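PDB 4MF7: glutathione S-transferase enzyme with thioredoxin-like domain from Bradyrhizobium sp., which probably conjugates glutathione to electrophilic substrates, as a glutathione transferase with an N-terminal thioredoxin-like domain and a helical C-terminal domain. Local coordinates for residues 126-131 with 200-205; 192-197 with 237-242. One frame throughout, in Å; residues are numbered along the deposited sequence.

Contact 1: 126-131 with 200-205; sequences FLPADP and DYTIAD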
loop_
_atom_site.group_PDB
_atom_site.type_symbol
_atom_site.label_atom_id
_atom_site.label_comp_id
_atom_site.label_asym_id
_atom_site.label_seq_id
_atom_site.Cartn_x
_atom_site.Cartn_y
_atom_site.Cartn_z
ATOM N N PHE A 126 -13.988 11.892 -1.475
ATOM C CA PHE A 126 -12.911 11.427 -2.392
ATOM C C PHE A 126 -12.841 9.899 -2.514
ATOM O O PHE A 126 -11.792 9.339 -2.840
ATOM C CB PHE A 126 -11.563 12.069 -2.026
ATOM C CG PHE A 126 -11.629 13.572 -2.031
ATOM C CD1 PHE A 126 -11.962 14.225 -3.206
ATOM C CD2 PHE A 126 -11.429 14.305 -0.887
ATOM C CE1 PHE A 126 -12.060 15.614 -3.235
ATOM C CE2 PHE A 126 -11.557 15.704 -0.897
ATOM C CZ PHE A 126 -11.861 16.339 -2.082
ATOM N N LEU A 127 -13.981 9.245 -2.264
ATOM C CA LEU A 127 -14.186 7.847 -2.659
ATOM C C LEU A 127 -15.474 7.736 -3.490
ATOM O O LEU A 127 -16.435 8.496 -3.241
ATOM C CB LEU A 127 -14.300 6.950 -1.448
ATOM C CG LEU A 127 -13.000 6.505 -0.799
ATOM C CD1 LEU A 127 -13.292 5.733 0.481
ATOM C CD2 LEU A 127 -12.176 5.655 -1.759
ATOM N N PRO A 128 -15.516 6.811 -4.459
ATOM C CA PRO A 128 -16.778 6.617 -5.190
ATOM C C PRO A 128 -17.882 6.148 -4.248
ATOM O O PRO A 128 -17.602 5.720 -3.118
ATOM C CB PRO A 128 -16.425 5.547 -6.234
ATOM C CG PRO A 128 -14.935 5.627 -6.351
ATOM C CD PRO A 128 -14.484 5.894 -4.970
ATOM N N ALA A 129 -19.137 6.265 -4.694
ATOM C CA ALA A 129 -20.269 5.862 -3.875
ATOM C C ALA A 129 -20.416 4.334 -3.921
ATOM O O ALA A 129 -20.726 3.682 -2.928
ATOM C CB ALA A 129 -21.546 6.533 -4.382
ATOM N N ASP A 130 -20.170 3.799 -5.103
ATOM C CA ASP A 130 -20.393 2.399 -5.406
ATOM C C ASP A 130 -19.353 1.516 -4.690
ATOM O O ASP A 130 -18.165 1.756 -4.835
ATOM C CB ASP A 130 -20.256 2.259 -6.908
ATOM C CG ASP A 130 -20.363 0.855 -7.358
ATOM O OD1 ASP A 130 -21.428 0.252 -7.146
ATOM O OD2 ASP A 130 -19.375 0.368 -7.918
ATOM N N PRO A 131 -19.792 0.510 -3.909
ATOM C CA PRO A 131 -18.863 -0.387 -3.199
ATOM C C PRO A 131 -17.773 -1.047 -4.077
ATOM O O PRO A 131 -16.587 -1.047 -3.693
ATOM C CB PRO A 131 -19.803 -1.436 -2.591
ATOM C CG PRO A 131 -21.076 -0.698 -2.367
ATOM C CD PRO A 131 -21.196 0.256 -3.515
ATOM N N ASP A 200 -15.483 10.415 -11.110
ATOM C CA ASP A 200 -15.203 10.717 -9.714
ATOM C C ASP A 200 -13.729 11.021 -9.475
ATOM O O ASP A 200 -12.883 10.175 -9.730
ATOM C CB ASP A 200 -15.568 9.508 -8.848
ATOM C CG ASP A 200 -17.078 9.291 -8.735
ATOM O OD1 ASP A 200 -17.832 10.269 -8.596
ATOM O OD2 ASP A 200 -17.499 8.132 -8.786
ATOM N N TYR A 201 -13.440 12.211 -8.964
ATOM C CA TYR A 201 -12.097 12.525 -8.476
ATOM C C TYR A 201 -11.930 11.925 -7.099
ATOM O O TYR A 201 -12.742 12.157 -6.167
ATOM C CB TYR A 201 -11.875 14.035 -8.465
ATOM C CG TYR A 201 -10.576 14.543 -7.907
ATOM C CD1 TYR A 201 -9.465 14.625 -8.696
ATOM C CD2 TYR A 201 -10.491 15.039 -6.599
ATOM C CE1 TYR A 201 -8.278 15.155 -8.228
ATOM C CE2 TYR A 201 -9.307 15.552 -6.112
ATOM C CZ TYR A 201 -8.199 15.617 -6.934
ATOM O OH TYR A 201 -7.026 16.156 -6.481
ATOM N N THR A 202 -10.865 11.130 -6.937
ATOM C CA THR A 202 -10.722 10.331 -5.733
ATOM C C THR A 202 -9.319 10.352 -5.157
ATOM O O THR A 202 -8.402 10.927 -5.741
ATOM C CB THR A 202 -11.085 8.826 -5.983
ATOM O OG1 THR A 202 -10.132 8.235 -6.871
ATOM C CG2 THR A 202 -12.532 8.641 -6.522
ATOM N N ILE A 203 -9.161 9.697 -4.015
ATOM C CA ILE A 203 -7.842 9.435 -3.454
ATOM C C ILE A 203 -6.868 8.746 -4.437
ATOM O O ILE A 203 -5.644 8.868 -4.274
ATOM C CB ILE A 203 -7.883 8.724 -2.080
ATOM C CG1 ILE A 203 -8.557 7.327 -2.133
ATOM C CG2 ILE A 203 -8.475 9.599 -1.028
ATOM C CD1 ILE A 203 -8.500 6.589 -0.806
ATOM N N ALA A 204 -7.379 8.053 -5.461
ATOM C CA ALA A 204 -6.509 7.495 -6.528
ATOM C C ALA A 204 -5.732 8.578 -7.292
ATOM O O ALA A 204 -4.548 8.437 -7.521
ATOM C CB ALA A 204 -7.290 6.623 -7.498
ATOM N N ASP A 205 -6.419 9.643 -7.712
ATOM C CA ASP A 205 -5.773 10.793 -8.375
ATOM C C ASP A 205 -4.847 11.544 -7.404
ATOM O O ASP A 205 -3.704 11.899 -7.751
ATOM C CB ASP A 205 -6.825 11.729 -8.955
ATOM C CG ASP A 205 -7.857 10.975 -9.776
ATOM O OD1 ASP A 205 -7.541 10.583 -10.932
ATOM O OD2 ASP A 205 -8.948 10.771 -9.216
HETATM O O HOH W 1 -16.888 11.089 -5.399
HETATM O O HOH W 2 -19.676 7.988 -7.081
#
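Asp-200 meets the ring of Pro-128 with one carboxylate oxygen, OD2, which lies 3.8 Å from Pro-128 CB. The charge of that oxygen is answered elsewhere, by a salt bridge to Arg-133 of helix 131-138. A water links the same OD2 to Ala-129 N and so ties the carboxylate to the loop. Tyr-201 follows, and its ring edge turns to Phe-126. Tyr-201 CD2 is 3.8 Å from Phe-126 CE1, and the two ring planes stand at 82° in an oblique pair. The backbone O of Tyr-201 also lies at the edge of the Phe-126 ring. Thr-202 is the N-cap of helix 203-215. Its methyl CG2 packs on Pro-128 CD at 3.7 Å. Its hydroxyl sits between the backbone N and the carbonyl carbon (chi1 66°), from where OG1 accepts from Ala-204 N at 3.1 Å. Replacing Thr-202 by alanine takes away both OG1 and CG2, which would probably leave Ala-204 N without its capping acceptor and open a gap beside the Pro-128 ring. Ile-203 supplies the one direct hydrogen bond between the segments: its N gives to Phe-126 O at 2.9 Å and 159°, in the carbonyl plane. Its CG2 lies near Phe-126 CB, and its CD1 reaches Leu-127 CD2 at 3.9 Å. Asp-205 closes the capping box, with Thr-202 N giving to Asp-205 OD2 at 3.0 Å. Tyr-201 also touches Ile-206, which fits the hydrophobic staple that accompanies the capping box at this helix start in glutathione transferases. The polar bonds engage the amides of Thr-202, Ile-203 and Ala-204, so the chain is fixed as it enters the helix, while Phe-126, Leu-127 and Pro-128 pack against it with apolar groups.

Contact 2: 192-197 with 237-242; sequences GRQWIM and LERGLA
Trp-195 presents the edge of its indole to helix 232-241, where Gly-240 CA lies in the ring plane, 4.0 Å from Trp-195 CZ3. One face of the indole carries Gln-194 CG, 3.5 Å above the plane and offset toward the rim. Arg-239 CB approaches obliquely, 3.7 Å from Trp-195 CH2. The guanidinium of Arg-239 is turned 76° from the indole plane. It is far enough off that any cation-pi attraction is weak at most. At its own edge it meets Gln-194 O. This is a side-on grip on a single backbone oxygen: Arg-239 NE gives to Gln-194 O at 3.0 Å, and Arg-239 NH1 at 2.8 Å. Neither bond is straight, at 138° and 143°. The two donors are tilted to opposite faces of the carbonyl plane. The contact lies in the helical C-terminal domain of the glutathione transferase fold, where the loop after helix 171-190 is held against helix 232-241. The bend of Arg-239 at chi3 brings NE and NH1 round to the loop carbonyl. The Gln-194 side chain crosses that of Arg-239 at a slant, with Gln-194 CG 3.7 Å from Arg-239 NE. Trp-195 also meets Tyr-201 edge-to-face.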
loop_
_atom_site.group_PDB
_atom_site.type_symbol
_atom_site.label_atom_id
_atom_site.label_comp_id
_atom_site.label_asym_id
_atom_site.label_seq_id
_atom_site.Cartn_x
_atom_site.Cartn_y
_atom_site.Cartn_z
ATOM N N GLY A 192 -10.374 7.533 -22.168
ATOM C CA GLY A 192 -11.825 7.653 -22.036
ATOM C C GLY A 192 -12.309 7.894 -20.630
ATOM O O GLY A 192 -13.484 7.653 -20.346
ATOM N N ARG A 193 -11.414 8.336 -19.736
ATOM C CA ARG A 193 -11.796 8.659 -18.364
ATOM C C ARG A 193 -11.295 10.037 -17.993
ATOM O O ARG A 193 -10.158 10.386 -18.307
ATOM C CB ARG A 193 -11.224 7.639 -17.361
ATOM C CG ARG A 193 -11.804 6.244 -17.498
ATOM C CD ARG A 193 -11.375 5.348 -16.353
ATOM N NE ARG A 193 -12.089 4.067 -16.369
ATOM C CZ ARG A 193 -11.720 2.990 -17.046
ATOM N NH1 ARG A 193 -10.617 2.980 -17.775
ATOM N NH2 ARG A 193 -12.472 1.894 -16.988
ATOM N N GLN A 194 -12.127 10.799 -17.293
ATOM C CA GLN A 194 -11.706 12.076 -16.748
ATOM C C GLN A 194 -10.669 11.870 -15.621
ATOM O O GLN A 194 -9.602 12.483 -15.625
ATOM C CB GLN A 194 -12.901 12.840 -16.193
ATOM C CG GLN A 194 -12.571 14.209 -15.621
ATOM C CD GLN A 194 -13.824 14.980 -15.211
ATOM O OE1 GLN A 194 -14.902 14.408 -15.067
ATOM N NE2 GLN A 194 -13.680 16.276 -15.016
ATOM N N TRP A 195 -11.023 11.016 -14.671
ATOM C CA TRP A 195 -10.142 10.665 -13.527
ATOM C C TRP A 195 -9.875 9.146 -13.556
ATOM O O TRP A 195 -10.448 8.438 -14.365
ATOM C CB TRP A 195 -10.810 11.098 -12.222
ATOM C CG TRP A 195 -11.131 12.614 -12.165
ATOM C CD1 TRP A 195 -12.383 13.192 -12.142
ATOM C CD2 TRP A 195 -10.191 13.704 -12.146
ATOM N NE1 TRP A 195 -12.263 14.573 -12.086
ATOM C CE2 TRP A 195 -10.933 14.904 -12.107
ATOM C CE3 TRP A 195 -8.795 13.780 -12.176
ATOM C CZ2 TRP A 195 -10.322 16.158 -12.086
ATOM C CZ3 TRP A 195 -8.195 15.038 -12.149
ATOM C CH2 TRP A 195 -8.962 16.201 -12.096
ATOM N N ILE A 196 -9.007 8.650 -12.668
ATOM C CA ILE A 196 -8.706 7.234 -12.629
ATOM C C ILE A 196 -10.008 6.428 -12.442
ATOM O O ILE A 196 -10.158 5.375 -13.043
ATOM C CB ILE A 196 -7.652 6.926 -11.541
ATOM C CG1 ILE A 196 -6.282 7.429 -12.032
ATOM C CG2 ILE A 196 -7.619 5.446 -11.186
ATOM C CD1 ILE A 196 -5.253 7.537 -10.940
ATOM N N MET A 197 -10.926 6.958 -11.632
ATOM C CA MET A 197 -12.231 6.335 -11.386
ATOM C C MET A 197 -13.350 7.091 -12.133
ATOM O O MET A 197 -14.402 7.422 -11.570
ATOM C CB MET A 197 -12.522 6.250 -9.906
ATOM C CG MET A 197 -11.446 5.559 -9.089
ATOM S SD MET A 197 -10.999 3.906 -9.677
ATOM C CE MET A 197 -12.549 2.999 -9.432
ATOM N N LEU A 237 -3.165 15.102 -16.051
ATOM C CA LEU A 237 -2.244 15.867 -15.189
ATOM C C LEU A 237 -2.649 17.340 -15.186
ATOM O O LEU A 237 -2.676 17.982 -14.139
ATOM C CB LEU A 237 -0.799 15.705 -15.622
ATOM C CG LEU A 237 0.268 16.434 -14.753
ATOM C CD1 LEU A 237 0.258 15.949 -13.290
ATOM C CD2 LEU A 237 1.659 16.260 -15.366
ATOM N N GLU A 238 -2.967 17.866 -16.374
ATOM C CA GLU A 238 -3.458 19.241 -16.531
ATOM C C GLU A 238 -4.728 19.490 -15.742
ATOM O O GLU A 238 -4.840 20.497 -15.054
ATOM C CB GLU A 238 -3.772 19.548 -18.018
ATOM C CG GLU A 238 -2.835 20.499 -18.729
ATOM C CD GLU A 238 -3.549 21.287 -19.819
ATOM O OE1 GLU A 238 -3.070 22.379 -20.165
ATOM O OE2 GLU A 238 -4.599 20.836 -20.326
ATOM N N ARG A 239 -5.677 18.565 -15.806
ATOM C CA ARG A 239 -6.914 18.687 -15.032
ATOM C C ARG A 239 -6.604 18.726 -13.528
ATOM O O ARG A 239 -7.156 19.528 -12.782
ATOM C CB ARG A 239 -7.877 17.540 -15.315
ATOM C CG ARG A 239 -8.528 17.559 -16.692
ATOM C CD ARG A 239 -9.671 16.564 -16.774
ATOM N NE ARG A 239 -9.233 15.177 -16.919
ATOM C CZ ARG A 239 -8.794 14.632 -18.053
ATOM N NH1 ARG A 239 -8.432 13.359 -18.067
ATOM N NH2 ARG A 239 -8.716 15.347 -19.181
ATOM N N GLY A 240 -5.694 17.865 -13.093
ATOM C CA GLY A 240 -5.378 17.768 -11.667
ATOM C C GLY A 240 -4.661 19.007 -11.177
ATOM O O GLY A 240 -4.988 19.546 -10.105
ATOM N N LEU A 241 -3.673 19.450 -11.938
ATOM C CA LEU A 241 -2.889 20.643 -11.537
ATOM C C LEU A 241 -3.666 21.954 -11.606
ATOM O O LEU A 241 -3.225 22.950 -11.043
ATOM C CB LEU A 241 -1.625 20.788 -12.376
ATOM C CG LEU A 241 -0.612 19.665 -12.302
ATOM C CD1 LEU A 241 0.558 19.907 -13.257
ATOM C CD2 LEU A 241 -0.095 19.429 -10.886
ATOM N N ALA A 242 -4.810 21.954 -12.280
ATOM C CA ALA A 242 -5.727 23.102 -12.290
ATOM C C ALA A 242 -6.524 23.238 -11.002
ATOM O O ALA A 242 -7.213 24.234 -10.812
ATOM C CB ALA A 242 -6.698 22.984 -13.464
#

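Contacts 1 and 2 are both partly buried and lie about 13 Å apart between centres. They meet at the start of helix 203-215, which contact 1 includes directly. Asp-205 OD1 of contact 1 takes a probable hydrogen bond from Ile-196 N of contact 2, at 3.0 Å. Trp-195 packs beside Asp-200 and Tyr-201. Contact 1 fixes a helix start against the loop after helix 112-123, with a backbone bond and apolar side chains; Phe-126 there also touches helix 53-63. Contact 2 joins a loop to helix 232-241, and its polar link comes from a partly exposed arginine, with buried Trp-195 packed edge-on to Gly-240 of the helix.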